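Local coordinates for fiber (Human adenovirus 26, PDB 6FJN), which forms the trimeric receptor-binding knob at the tip of the adenovirus fibre, through which the virus probably attaches to its host cell during entry, at residues A[20-25]-A[39-44]. Sequence-based numbering, arbitrary orientation. Where two conformers were deposited one is given.
Sequences KDSKLT and VSLLAV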
ATOM      1  N   LYS A  20      -4.482  -8.075 -27.220  1.00 15.82           N
ATOM      2  CA  LYS A  20      -3.524  -6.946 -27.305  1.00 16.07           C
ATOM      3  C   LYS A  20      -4.187  -5.581 -27.533  1.00 14.76           C
ATOM      4  O   LYS A  20      -3.741  -4.749 -28.277  1.00 15.64           O
ATOM      5  CB  LYS A  20      -2.394  -7.271 -28.252  1.00 18.87           C
ATOM      6  CG  LYS A  20      -1.409  -8.298 -27.677  1.00 20.01           C
ATOM      7  CD  LYS A  20      -0.539  -8.885 -28.748  1.00 22.75           C
ATOM      8  CE  LYS A  20       0.428  -9.901 -28.163  1.00 23.97           C
ATOM      9  NZ  LYS A  20       1.234 -10.630 -29.147  1.00 26.22           N
ATOM     10  N   ASP A  21      -5.312  -5.399 -26.838  1.00 13.08           N
ATOM     11  CA  ASP A  21      -6.024  -4.126 -26.860  1.00 12.70           C
ATOM     12  C   ASP A  21      -5.619  -3.187 -25.766  1.00 11.42           C
ATOM     13  O   ASP A  21      -6.141  -2.049 -25.725  1.00 11.49           O
ATOM     14  CB  ASP A  21      -7.548  -4.356 -26.832  1.00 12.84           C
ATOM     15  CG  ASP A  21      -8.091  -4.930 -25.552  1.00 12.12           C
ATOM     16  OD1 ASP A  21      -7.310  -5.218 -24.677  1.00 10.87           O
ATOM     17  OD2 ASP A  21      -9.356  -5.095 -25.507  1.00 12.69           O
ATOM     18  N   SER A  22      -4.698  -3.598 -24.916  1.00 10.71           N
ATOM     19  CA  SER A  22      -4.432  -2.849 -23.685  1.00  9.96           C
ATOM     20  C   SER A  22      -3.004  -3.047 -23.223  1.00  9.68           C
ATOM     21  O   SER A  22      -2.342  -4.030 -23.641  1.00 10.61           O
ATOM     22  CB  SER A  22      -5.433  -3.277 -22.611  1.00  9.32           C
ATOM     23  OG  SER A  22      -5.414  -4.669 -22.360  1.00 10.03           O
ATOM     24  N   LYS A  23      -2.513  -2.139 -22.373  1.00  9.64           N
ATOM     25  CA  LYS A  23      -1.246  -2.264 -21.702  1.00 10.02           C
ATOM     26  C   LYS A  23      -1.538  -2.470 -20.230  1.00  8.84           C
ATOM     27  O   LYS A  23      -2.041  -1.566 -19.545  1.00  8.26           O
ATOM     28  CB  LYS A  23      -0.332  -0.990 -21.870  1.00 11.20           C
ATOM     29  CG  LYS A  23       0.928  -0.970 -20.930  1.00 12.13           C
ATOM     30  CD  LYS A  23       2.103  -1.858 -21.374  1.00 13.56           C
ATOM     31  CE  LYS A  23       3.178  -2.068 -20.293  1.00 14.01           C
ATOM     32  NZ  LYS A  23       4.481  -2.447 -20.856  1.00 15.62           N
ATOM     33  N   LEU A  24      -1.164  -3.645 -19.744  1.00  8.69           N
ATOM     34  CA  LEU A  24      -1.058  -3.894 -18.302  1.00  8.20           C
ATOM     35  C   LEU A  24       0.333  -3.516 -17.870  1.00  8.07           C
ATOM     36  O   LEU A  24       1.312  -4.080 -18.380  1.00  9.93           O
ATOM     37  CB  LEU A  24      -1.289  -5.379 -18.024  1.00  8.33           C
ATOM     38  CG  LEU A  24      -1.295  -5.751 -16.532  1.00  8.59           C
ATOM     39  CD1 LEU A  24      -2.540  -5.264 -15.825  1.00  8.50           C
ATOM     40  CD2 LEU A  24      -1.126  -7.260 -16.321  1.00  8.90           C
ATOM     41  N   THR A  25       0.463  -2.545 -16.956  1.00  7.54           N
ATOM     42  CA  THR A  25       1.748  -2.232 -16.365  1.00  8.17           C
ATOM     43  C   THR A  25       1.812  -2.944 -15.040  1.00  7.63           C
ATOM     44  O   THR A  25       1.031  -2.628 -14.154  1.00  8.58           O
ATOM     45  CB  THR A  25       1.973  -0.732 -16.201  1.00  9.11           C
ATOM     46  OG1 THR A  25       1.769  -0.082 -17.450  1.00  9.86           O
ATOM     47  CG2 THR A  25       3.383  -0.425 -15.713  1.00 10.59           C
ATOM     48  N   VAL A  39       0.536  -2.027 -10.054  1.00  6.31           N
ATOM     49  CA  VAL A  39      -0.238  -2.359 -11.262  1.00  6.34           C
ATOM     50  C   VAL A  39      -1.032  -1.162 -11.748  1.00  6.09           C
ATOM     51  O   VAL A  39      -1.586  -0.361 -10.943  1.00  6.21           O
ATOM     52  CB  VAL A  39      -1.167  -3.570 -10.992  1.00  6.62           C
ATOM     53  CG1 VAL A  39      -2.224  -3.293  -9.949  1.00  6.85           C
ATOM     54  CG2 VAL A  39      -1.792  -4.123 -12.288  1.00  7.07           C
ATOM     55  N   SER A  40      -1.289  -1.166 -13.046  0.50  6.63           N
ATOM     56  CA  SER A  40      -2.228  -0.270 -13.663  0.50  6.96           C
ATOM     57  C   SER A  40      -2.563  -0.843 -15.030  0.50  6.67           C
ATOM     58  O   SER A  40      -1.879  -1.777 -15.525  0.50  6.89           O
ATOM     59  CB  SER A  40      -1.589   1.109 -13.830  0.50  7.89           C
ATOM     60  OG  SER A  40      -0.458   1.082 -14.708  0.50 11.24           O
ATOM     61  N   LEU A  41      -3.593  -0.298 -15.668  1.00  6.43           N
ATOM     62  CA  LEU A  41      -4.129  -0.862 -16.898  1.00  6.62           C
ATOM     63  C   LEU A  41      -4.663   0.289 -17.762  1.00  6.90           C
ATOM     64  O   LEU A  41      -5.360   1.187 -17.243  1.00  7.11           O
ATOM     65  CB  LEU A  41      -5.239  -1.863 -16.566  1.00  6.67           C
ATOM     66  CG  LEU A  41      -5.972  -2.530 -17.729  1.00  7.14           C
ATOM     67  CD1 LEU A  41      -5.051  -3.373 -18.607  1.00  7.90           C
ATOM     68  CD2 LEU A  41      -7.120  -3.359 -17.212  1.00  7.32           C
ATOM     69  N   LEU A  42      -4.358   0.208 -19.056  1.00  7.59           N
ATOM     70  CA  LEU A  42      -4.720   1.230 -20.058  1.00  8.38           C
ATOM     71  C   LEU A  42      -5.292   0.546 -21.274  1.00  8.57           C
ATOM     72  O   LEU A  42      -4.617  -0.362 -21.835  1.00  9.38           O
ATOM     73  CB  LEU A  42      -3.426   1.973 -20.451  1.00  9.99           C
ATOM     74  CG  LEU A  42      -3.479   2.826 -21.683  1.00 11.95           C
ATOM     75  CD1 LEU A  42      -4.293   4.039 -21.421  1.00 12.47           C
ATOM     76  CD2 LEU A  42      -2.085   3.181 -22.164  1.00 13.25           C
ATOM     77  N   ALA A  43      -6.455   0.949 -21.752  1.00  8.97           N
ATOM     78  CA  ALA A  43      -7.004   0.430 -23.011  1.00  9.68           C
ATOM     79  C   ALA A  43      -6.468   1.261 -24.162  1.00 10.38           C
ATOM     80  O   ALA A  43      -6.686   2.497 -24.196  1.00 10.72           O
ATOM     81  CB  ALA A  43      -8.513   0.454 -22.992  1.00  9.83           C
ATOM     82  N   VAL A  44      -5.830   0.637 -25.137  1.00 11.28           N
ATOM     83  CA  VAL A  44      -5.199   1.308 -26.252  1.00 12.75           C
ATOM     84  C   VAL A  44      -6.119   1.291 -27.471  1.00 13.74           C
ATOM     85  O   VAL A  44      -6.143   2.252 -28.237  1.00 14.86           O
ATOM     86  CB  VAL A  44      -3.836   0.664 -26.543  1.00 13.84           C
ATOM     87  CG1 VAL A  44      -3.165   1.243 -27.745  1.00 15.30           C
ATOM     88  CG2 VAL A  44      -2.925   0.776 -25.329  1.00 13.75           C
TER
HETATM   89  O   HOH W   1      -0.828   0.402 -17.928  1.00 11.42           O
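Val39 meets Leu24 through one methyl each: chi1 of 64° puts CG1 between the backbone N and the carbonyl carbon, which leaves CG2 anti to the N and 3.8 Å from Leu24 CD1, the two side chains crossing obliquely. Its CA also points a hydrogen at Thr25 O, a CA-H...O contact of 3.2 Å. Ser40 and Thr25 form a hydrogen-bonded antiparallel pair. Thr25 N bonds Ser40 O at 2.9 Å, and Ser40 N bonds Thr25 O in return. A water beside the two hydroxyls donates to Lys23 O (2.8 Å from the water oxygen) and bonds Thr25 OG1; Thr25 OG1 is also bonded by Arg121 of the second subunit. Leu41 forms a non-hydrogen-bonded pair with Leu24; its CG lies anti to the backbone N (chi1 178°), which carries CD1 toward strand 22-25, within 4.2 Å of Leu24 CD1 and 4.0 Å of Ser22 OG. Leu42 exchanges two backbone bonds with Lys23, the one from Lys23 N to Leu42 O being 2.8 Å long. Ala43 faces Ser22 at a CA-CA separation of 4.2 Å, and past the strand end Val44 N still binds Asp21 O, prolonging the antiparallel pattern by one bond. Asp21 itself is fixed by its carboxylate, which accepts backbone N-H groups of Met16, Ser17 and Thr18.

Strands 22-25 and 39-43 run antiparallel, their axes at 170°, in the hairpin of strands 22-31 and 34-43, part of the knob's beta sandwich. Leu24, Leu41 and Val39 pack inward on Leu63, Ile61 and Phe158 of the other sheet; the opposite face, with Ser40 and Leu42, meets Arg121 and Tyr119 of the second subunit, while strand 176-181 flanks strand 34-43.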